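PDB 3PM2: odorant-binding protein 47 from Anopheles gambiae, which binds hydrophobic odorants such as indole, menthol and decanal and is thought to carry them through the aqueous fluid around olfactory sensory dendrites. Local coordinates for residues P12-A15 with A16-C19; N161-K164 with S165-K169; S28-M31 with T32-K36; K86-A89 with P90-K94. All blocks are in the same frame, centred on the assembly; numbering follows the deposited sequence.

Interaction 1: residues P12-A15 with A16-C19; sequences PKNA and AECC
K13 reaches over to E17, and the two side chains cross at a slant. The lysine leaves the backbone with CG anti to its N (chi1 -164°). Its chain stays extended as far as CE, then bends at the last torsion. That bend brings NZ in beside the root of the glutamate side chain, 3.2 Å from E17 CB. The carboxylate is met from further off: K13 NZ to E17 OE1 is 3.9 Å, a long salt bridge. The attraction between the two charges is probably modest at that separation. E17 runs straight beyond CG, and its OE1 also comes alongside K13 CG. The N14 amide sits beside A16, with N14 ND2 3.6 Å from A16 CB.

The chain itself makes a tight 3-10 turn, which includes A15, A16 and E17. E17 N bonds to N14 O at 3.0 Å, with the donor well above the carbonyl plane. A15 O is gripped twice. C18 N comes to A15 O from above the carbonyl plane at 2.8 Å, and C19 N comes to A15 O in that plane at 3.1 Å. Two successive amides thus share one acceptor as the turn ends.

The turn delivers two adjacent cysteines to different partners. C18 SG forms a disulfide with C160 of helix 158-167. C19 forms one with C149. E17 O takes a hydrogen bond from T155 OG1, and C18 pairs with T155 through the backbone. The side chains of A15 and C18 rest on F146 of helix 133-147.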
# COMPACT_ATOMS: atom_id res chain seq x y z
N PRO A 12 8.40 -12.36 10.83
CA PRO A 12 6.94 -12.48 10.71
C PRO A 12 6.16 -11.57 11.67
O PRO A 12 4.93 -11.58 11.62
CB PRO A 12 6.69 -13.96 10.98
CG PRO A 12 7.79 -14.38 11.87
CD PRO A 12 8.98 -13.53 11.55
N LYS A 13 6.86 -10.79 12.53
CA LYS A 13 6.27 -9.86 13.50
C LYS A 13 5.24 -8.96 12.81
O LYS A 13 5.51 -8.40 11.73
CB LYS A 13 7.35 -8.99 14.18
CG LYS A 13 6.89 -8.27 15.45
CD LYS A 13 8.04 -7.49 16.05
CE LYS A 13 7.86 -7.21 17.53
NZ LYS A 13 6.92 -6.10 17.77
N ASN A 14 4.04 -8.90 13.41
CA ASN A 14 2.91 -8.10 12.96
C ASN A 14 3.30 -6.62 13.11
O ASN A 14 3.78 -6.23 14.17
CB ASN A 14 1.68 -8.45 13.80
CG ASN A 14 0.44 -7.64 13.58
OD1 ASN A 14 0.15 -7.16 12.48
ND2 ASN A 14 -0.36 -7.51 14.64
N ALA A 15 3.17 -5.82 12.03
CA ALA A 15 3.58 -4.42 12.03
C ALA A 15 2.91 -3.58 13.12
O ALA A 15 3.54 -2.66 13.64
CB ALA A 15 3.36 -3.80 10.67
N ALA A 16 1.64 -3.91 13.47
CA ALA A 16 0.86 -3.25 14.53
C ALA A 16 1.59 -3.30 15.87
O ALA A 16 1.40 -2.42 16.70
CB ALA A 16 -0.50 -3.91 14.65
N GLU A 17 2.47 -4.29 16.06
CA GLU A 17 3.28 -4.42 17.27
C GLU A 17 4.48 -3.44 17.29
O GLU A 17 5.12 -3.28 18.33
CB GLU A 17 3.71 -5.87 17.47
CG GLU A 17 2.53 -6.76 17.83
CD GLU A 17 2.82 -8.24 17.94
OE1 GLU A 17 4.01 -8.63 17.83
OE2 GLU A 17 1.86 -9.01 18.15
N CYS A 18 4.77 -2.80 16.14
CA CYS A 18 5.81 -1.78 16.01
C CYS A 18 5.19 -0.40 16.12
O CYS A 18 5.79 0.47 16.73
CB CYS A 18 6.57 -1.94 14.71
SG CYS A 18 7.49 -3.49 14.60
N CYS A 19 4.04 -0.19 15.45
CA CYS A 19 3.32 1.09 15.46
C CYS A 19 1.87 0.86 15.06
O CYS A 19 1.62 0.15 14.08
CB CYS A 19 3.98 2.13 14.55
SG CYS A 19 3.22 3.78 14.65

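Interaction 2: residues N161-K164 with S165-K169; sequences NKLK and SYHSK
N161 meets S165 one helical turn on. S165 N bonds to N161 O at 2.9 Å, with the donor tilted 22° from the carbonyl plane. S165 OG sits 3.3 Å from N161 O, which is at most a weak bond. A water joins the two side chains: it donates to N161 OD1 and lies 2.5 Å from S165 OG. K162 O receives Y166 N, and Y166 CB also leans against that carbonyl. L163 O accepts H167 N at 2.9 Å.

These i to i+4 bonds belong to the last turns of helix 158-167. H167 has CG anti to its carbonyl carbon (chi1 -67°), which turns the ring back along the helix to L163 O. That oxygen lies at the ring edge, near its plane, with H167 CD2 3.4 Å away. L163 CB reaches the same H167 CD2 at 4.2 Å. One face of that imidazole is taken by Y166 CD2, which stands over the ring centre. H167 ND1 bonds to C170 O, and its ring stacks with F172, so the histidine is held from several directions.

K164 O comes 3.4 Å from S168 CB. S168 OG turns back to bond S165 O at 2.7 Å.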
# COMPACT_ATOMS: atom_id res chain seq x y z
N ASN A 161 13.22 -2.61 13.96
CA ASN A 161 14.25 -1.94 13.14
C ASN A 161 14.28 -2.66 11.77
O ASN A 161 14.37 -2.00 10.73
CB ASN A 161 15.66 -1.98 13.76
CG ASN A 161 16.67 -1.21 12.95
OD1 ASN A 161 16.44 -0.07 12.52
ND2 ASN A 161 17.78 -1.82 12.64
N LYS A 162 14.20 -4.02 11.78
CA LYS A 162 14.19 -4.83 10.54
C LYS A 162 12.95 -4.51 9.69
O LYS A 162 13.06 -4.36 8.47
CB LYS A 162 14.27 -6.32 10.87
CG LYS A 162 15.65 -6.74 11.39
CD LYS A 162 15.67 -8.19 11.79
CE LYS A 162 16.91 -8.53 12.59
NZ LYS A 162 16.82 -9.89 13.17
N LEU A 163 11.79 -4.38 10.34
CA LEU A 163 10.57 -4.01 9.63
C LEU A 163 10.64 -2.57 9.10
O LEU A 163 10.14 -2.31 8.01
CB LEU A 163 9.31 -4.24 10.48
CG LEU A 163 8.93 -5.70 10.82
CD1 LEU A 163 7.54 -5.74 11.45
CD2 LEU A 163 8.97 -6.63 9.59
N LYS A 164 11.30 -1.64 9.85
CA LYS A 164 11.49 -0.26 9.40
C LYS A 164 12.35 -0.29 8.11
O LYS A 164 11.99 0.35 7.12
CB LYS A 164 12.20 0.56 10.50
CG LYS A 164 12.64 1.95 10.09
CD LYS A 164 13.60 2.59 11.12
CE LYS A 164 14.32 3.78 10.55
NZ LYS A 164 15.11 4.50 11.58
N SER A 165 13.46 -1.03 8.13
CA SER A 165 14.34 -1.16 6.95
C SER A 165 13.58 -1.74 5.77
O SER A 165 13.57 -1.14 4.69
CB SER A 165 15.54 -2.04 7.27
OG SER A 165 16.36 -1.38 8.22
N TYR A 166 12.93 -2.90 5.97
CA TYR A 166 12.21 -3.59 4.91
C TYR A 166 11.11 -2.75 4.29
O TYR A 166 11.07 -2.59 3.07
CB TYR A 166 11.67 -4.94 5.40
CG TYR A 166 10.99 -5.73 4.30
CD1 TYR A 166 11.73 -6.37 3.31
CD2 TYR A 166 9.60 -5.80 4.23
CE1 TYR A 166 11.10 -7.03 2.25
CE2 TYR A 166 8.96 -6.50 3.19
CZ TYR A 166 9.72 -7.13 2.22
OH TYR A 166 9.08 -7.80 1.20
N HIS A 167 10.28 -2.16 5.15
CA HIS A 167 9.12 -1.38 4.74
C HIS A 167 9.39 0.06 4.31
O HIS A 167 8.47 0.75 3.87
CB HIS A 167 7.96 -1.52 5.74
CG HIS A 167 7.38 -2.90 5.78
ND1 HIS A 167 6.68 -3.42 4.70
CD2 HIS A 167 7.39 -3.82 6.77
CE1 HIS A 167 6.31 -4.64 5.07
NE2 HIS A 167 6.69 -4.92 6.31
N SER A 168 10.68 0.48 4.33
CA SER A 168 11.06 1.78 3.79
C SER A 168 11.04 1.67 2.26
O SER A 168 10.86 2.68 1.57
CB SER A 168 12.44 2.24 4.27
OG SER A 168 13.48 1.41 3.77
N LYS A 169 11.15 0.45 1.75
CA LYS A 169 11.16 0.18 0.29
C LYS A 169 10.02 -0.70 -0.17
O LYS A 169 9.60 -0.58 -1.33
CB LYS A 169 12.48 -0.50 -0.11
CG LYS A 169 13.72 0.35 0.12
CD LYS A 169 14.98 -0.51 0.21
CE LYS A 169 15.15 -1.24 1.53
NZ LYS A 169 15.91 -0.43 2.53
O HOH W 1 16.34 0.63 9.76

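Interaction 3: residues S28-M31 with T32-K36; sequences SAFM and TCHSK
M31 and H34 lie side by side and point the same way. The methionine places CG anti to its carbonyl carbon, then bends at both chi2 (-54°) and chi3 (-59°). This curl swings the methyl round to the imidazole, where M31 CE is 3.9 Å from H34 CD2. The sulfur follows less closely: M31 SD is 4.9 Å from the ring centroid, in an oblique Met-aromatic contact.

H34 has CG anti to the backbone N (chi1 171°), which sets its side chain beside that of F30, one turn earlier. The two side chains cross at a slant, and F30 CE2 touches H34 CB at 4.1 Å. H34 ND1 bonds to the terminal carboxylate oxygen OXT of L173. That partner would help to fix the rotation of the imidazole.

T32 directs OG1 toward the preceding turn. S28 O is then approached by both T32 N (3.2 Å) and T32 OG1 (3.1 Å), a common choice for a threonine inside a helix. Regular i to i+4 bonds continue along the backbone. H34 N reaches F30 O at 2.8 Å, nearly along the C=O axis, and S35 N reaches M31 O at the same length. C33 N to A29 O is longer and weak.

C33 puts SG on the face of helix 27-44 that meets helix 55-63. There it forms a disulfide with C59, and both F30 and C33 rest on V60. The chain's C terminus comes up to the same helix at H34.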
# COMPACT_ATOMS: atom_id res chain seq x y z
N SER A 28 -10.04 -7.44 8.35
CA SER A 28 -10.81 -8.55 7.77
C SER A 28 -10.98 -8.38 6.25
O SER A 28 -10.70 -9.31 5.49
CB SER A 28 -12.15 -8.70 8.47
OG SER A 28 -13.08 -9.48 7.74
N ALA A 29 -11.39 -7.17 5.82
CA ALA A 29 -11.56 -6.86 4.40
C ALA A 29 -10.22 -6.89 3.66
O ALA A 29 -10.15 -7.37 2.53
CB ALA A 29 -12.25 -5.52 4.26
N PHE A 30 -9.14 -6.46 4.31
CA PHE A 30 -7.82 -6.52 3.71
C PHE A 30 -7.39 -7.99 3.49
O PHE A 30 -6.87 -8.31 2.42
CB PHE A 30 -6.78 -5.80 4.58
CG PHE A 30 -5.42 -5.85 3.94
CD1 PHE A 30 -5.06 -4.92 2.97
CD2 PHE A 30 -4.50 -6.85 4.26
CE1 PHE A 30 -3.82 -4.99 2.33
CE2 PHE A 30 -3.26 -6.91 3.63
CZ PHE A 30 -2.94 -5.98 2.67
N MET A 31 -7.60 -8.86 4.50
CA MET A 31 -7.19 -10.26 4.42
C MET A 31 -7.88 -11.02 3.31
O MET A 31 -7.23 -11.84 2.65
CB MET A 31 -7.29 -10.97 5.77
CG MET A 31 -6.09 -10.66 6.68
SD MET A 31 -4.44 -10.98 5.96
CE MET A 31 -4.56 -12.76 5.57
N THR A 32 -9.17 -10.72 3.06
CA THR A 32 -9.95 -11.29 1.96
C THR A 32 -9.25 -10.96 0.63
O THR A 32 -9.07 -11.84 -0.22
CB THR A 32 -11.38 -10.73 2.01
OG1 THR A 32 -11.97 -11.08 3.26
CG2 THR A 32 -12.26 -11.22 0.87
N CYS A 33 -8.88 -9.69 0.44
CA CYS A 33 -8.18 -9.23 -0.78
C CYS A 33 -6.80 -9.83 -0.92
O CYS A 33 -6.41 -10.23 -2.03
CB CYS A 33 -8.14 -7.71 -0.80
SG CYS A 33 -9.78 -6.98 -1.07
N HIS A 34 -6.07 -9.90 0.20
CA HIS A 34 -4.73 -10.50 0.24
C HIS A 34 -4.82 -11.98 -0.19
O HIS A 34 -4.10 -12.40 -1.09
CB HIS A 34 -4.13 -10.39 1.66
CG HIS A 34 -2.86 -11.17 1.82
ND1 HIS A 34 -1.62 -10.59 1.62
CD2 HIS A 34 -2.69 -12.48 2.13
CE1 HIS A 34 -0.74 -11.56 1.80
NE2 HIS A 34 -1.33 -12.71 2.11
N SER A 35 -5.70 -12.77 0.46
CA SER A 35 -5.85 -14.19 0.12
C SER A 35 -6.17 -14.41 -1.39
O SER A 35 -5.58 -15.28 -2.05
CB SER A 35 -6.93 -14.82 1.01
OG SER A 35 -7.11 -16.20 0.73
N LYS A 36 -7.08 -13.59 -1.94
CA LYS A 36 -7.51 -13.70 -3.34
C LYS A 36 -6.39 -13.45 -4.35
O LYS A 36 -6.31 -14.19 -5.34
CB LYS A 36 -8.65 -12.71 -3.59
CG LYS A 36 -9.42 -12.98 -4.87
CD LYS A 36 -10.55 -11.98 -5.01
CE LYS A 36 -11.35 -12.20 -6.27
NZ LYS A 36 -12.13 -10.99 -6.62

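Interaction 4: residues K86-A89 with P90-K94; sequences KSMA and PEWNK
The backbone turns through P90 and E91, and W92 N closes the turn by bonding to A89 O at 3.1 Å, from above the carbonyl plane. The side chains of M88 and W92 cross at a slant. M88 has CG anti to its carbonyl carbon and bends only at its last torsion (chi3 76°), which carries the methyl over one face of the indole. M88 CE lies 3.8 Å from the centroid of the five-membered ring, 18° off the normal. This is a CH-pi contact, displaced toward the rim of the indole, and M88 CE is 3.6 Å from W92 NE1. The sulfur stands farther above the same ring, M88 SD 4.8 Å from the centroid.

A89 approaches the indole from another side. Its O sits at the ring edge, near the plane, and A89 CB is 4.0 Å from W92 CD1. A89 CB also touches E91 OE1 at 3.3 Å. E91 folds back at chi2, and its OE2 makes a salt bridge with K152.

W92 also packs on the loop residues P22 and L153 and on T85 of helix 74-85. A Met-aromatic contact lies where the loop after helix 74-85 leads into helix 92-109.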
# COMPACT_ATOMS: atom_id res chain seq x y z
N LYS A 86 -9.50 9.45 14.41
CA LYS A 86 -10.30 10.18 15.41
C LYS A 86 -10.04 9.79 16.86
O LYS A 86 -10.14 10.65 17.74
CB LYS A 86 -11.80 10.19 15.05
CG LYS A 86 -12.52 8.85 15.24
CD LYS A 86 -13.90 8.85 14.60
CE LYS A 86 -14.49 7.46 14.50
NZ LYS A 86 -15.17 7.03 15.74
N SER A 87 -9.71 8.51 17.13
CA SER A 87 -9.41 8.05 18.49
C SER A 87 -7.92 7.73 18.68
O SER A 87 -7.52 7.20 19.73
CB SER A 87 -10.32 6.90 18.89
OG SER A 87 -11.67 7.33 18.91
N MET A 88 -7.10 8.09 17.68
CA MET A 88 -5.66 7.91 17.73
C MET A 88 -4.96 9.14 18.31
O MET A 88 -5.63 10.15 18.56
CB MET A 88 -5.13 7.59 16.34
CG MET A 88 -5.63 6.27 15.81
SD MET A 88 -4.91 5.88 14.18
CE MET A 88 -3.28 5.37 14.66
N ALA A 89 -3.61 9.08 18.52
CA ALA A 89 -2.81 10.21 19.01
C ALA A 89 -3.02 11.41 18.05
O ALA A 89 -3.17 11.19 16.84
CB ALA A 89 -1.35 9.82 19.06
N PRO A 90 -3.09 12.67 18.57
CA PRO A 90 -3.42 13.81 17.69
C PRO A 90 -2.42 14.10 16.59
O PRO A 90 -2.77 14.76 15.61
CB PRO A 90 -3.57 14.99 18.66
CG PRO A 90 -2.84 14.58 19.89
CD PRO A 90 -2.98 13.08 19.98
N GLU A 91 -1.19 13.58 16.72
CA GLU A 91 -0.14 13.71 15.70
C GLU A 91 -0.57 13.11 14.35
O GLU A 91 -0.14 13.59 13.30
CB GLU A 91 1.13 12.99 16.14
CG GLU A 91 1.85 13.66 17.31
CD GLU A 91 1.33 13.35 18.71
OE1 GLU A 91 0.26 12.72 18.85
OE2 GLU A 91 1.98 13.80 19.67
N TRP A 92 -1.42 12.08 14.39
CA TRP A 92 -1.87 11.38 13.19
C TRP A 92 -2.69 12.17 12.18
O TRP A 92 -2.62 11.86 10.99
CB TRP A 92 -2.52 10.05 13.53
CG TRP A 92 -1.53 9.02 14.03
CD1 TRP A 92 -1.46 8.52 15.30
CD2 TRP A 92 -0.51 8.35 13.27
NE1 TRP A 92 -0.47 7.57 15.37
CE2 TRP A 92 0.16 7.47 14.16
CE3 TRP A 92 -0.04 8.47 11.95
CZ2 TRP A 92 1.22 6.66 13.75
CZ3 TRP A 92 1.02 7.64 11.54
CH2 TRP A 92 1.64 6.76 12.44
N ASN A 93 -3.41 13.23 12.61
CA ASN A 93 -4.21 14.05 11.69
C ASN A 93 -3.34 14.64 10.58
O ASN A 93 -3.59 14.35 9.40
CB ASN A 93 -4.96 15.16 12.44
CG ASN A 93 -5.86 15.95 11.54
OD1 ASN A 93 -5.50 17.03 11.05
ND2 ASN A 93 -7.03 15.41 11.26
N LYS A 94 -2.30 15.44 10.96
CA LYS A 94 -1.37 16.08 10.03
C LYS A 94 -0.52 15.08 9.28
O LYS A 94 -0.29 15.27 8.09
CB LYS A 94 -0.46 17.10 10.74
CG LYS A 94 0.06 18.20 9.81
CD LYS A 94 -0.99 19.30 9.58
CE LYS A 94 -1.25 19.53 8.11
NZ LYS A 94 -2.58 20.16 7.88

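In the fold
From the N terminus, the chain first makes the turn of interaction 1, ahead of helix 27-44. Interaction 3 follows inside that helix, and interaction 4 where a loop leads into helix 92-109. Interaction 2 comes last, in helix 158-167. Interactions 1 and 4 close short turns, interactions 2 and 3 are turns within helices, and all four follow in series without nesting or crossing. In space, interaction 1 links two of the others. L163 CD1 of interaction 2 packs on K13 O and C18 SG, and C19 SG meets W92 CZ2 of interaction 4. Interaction 3 stands apart, its nearest atoms about 9 Å from interaction 1, and ties helix 27-44 to helix 55-63.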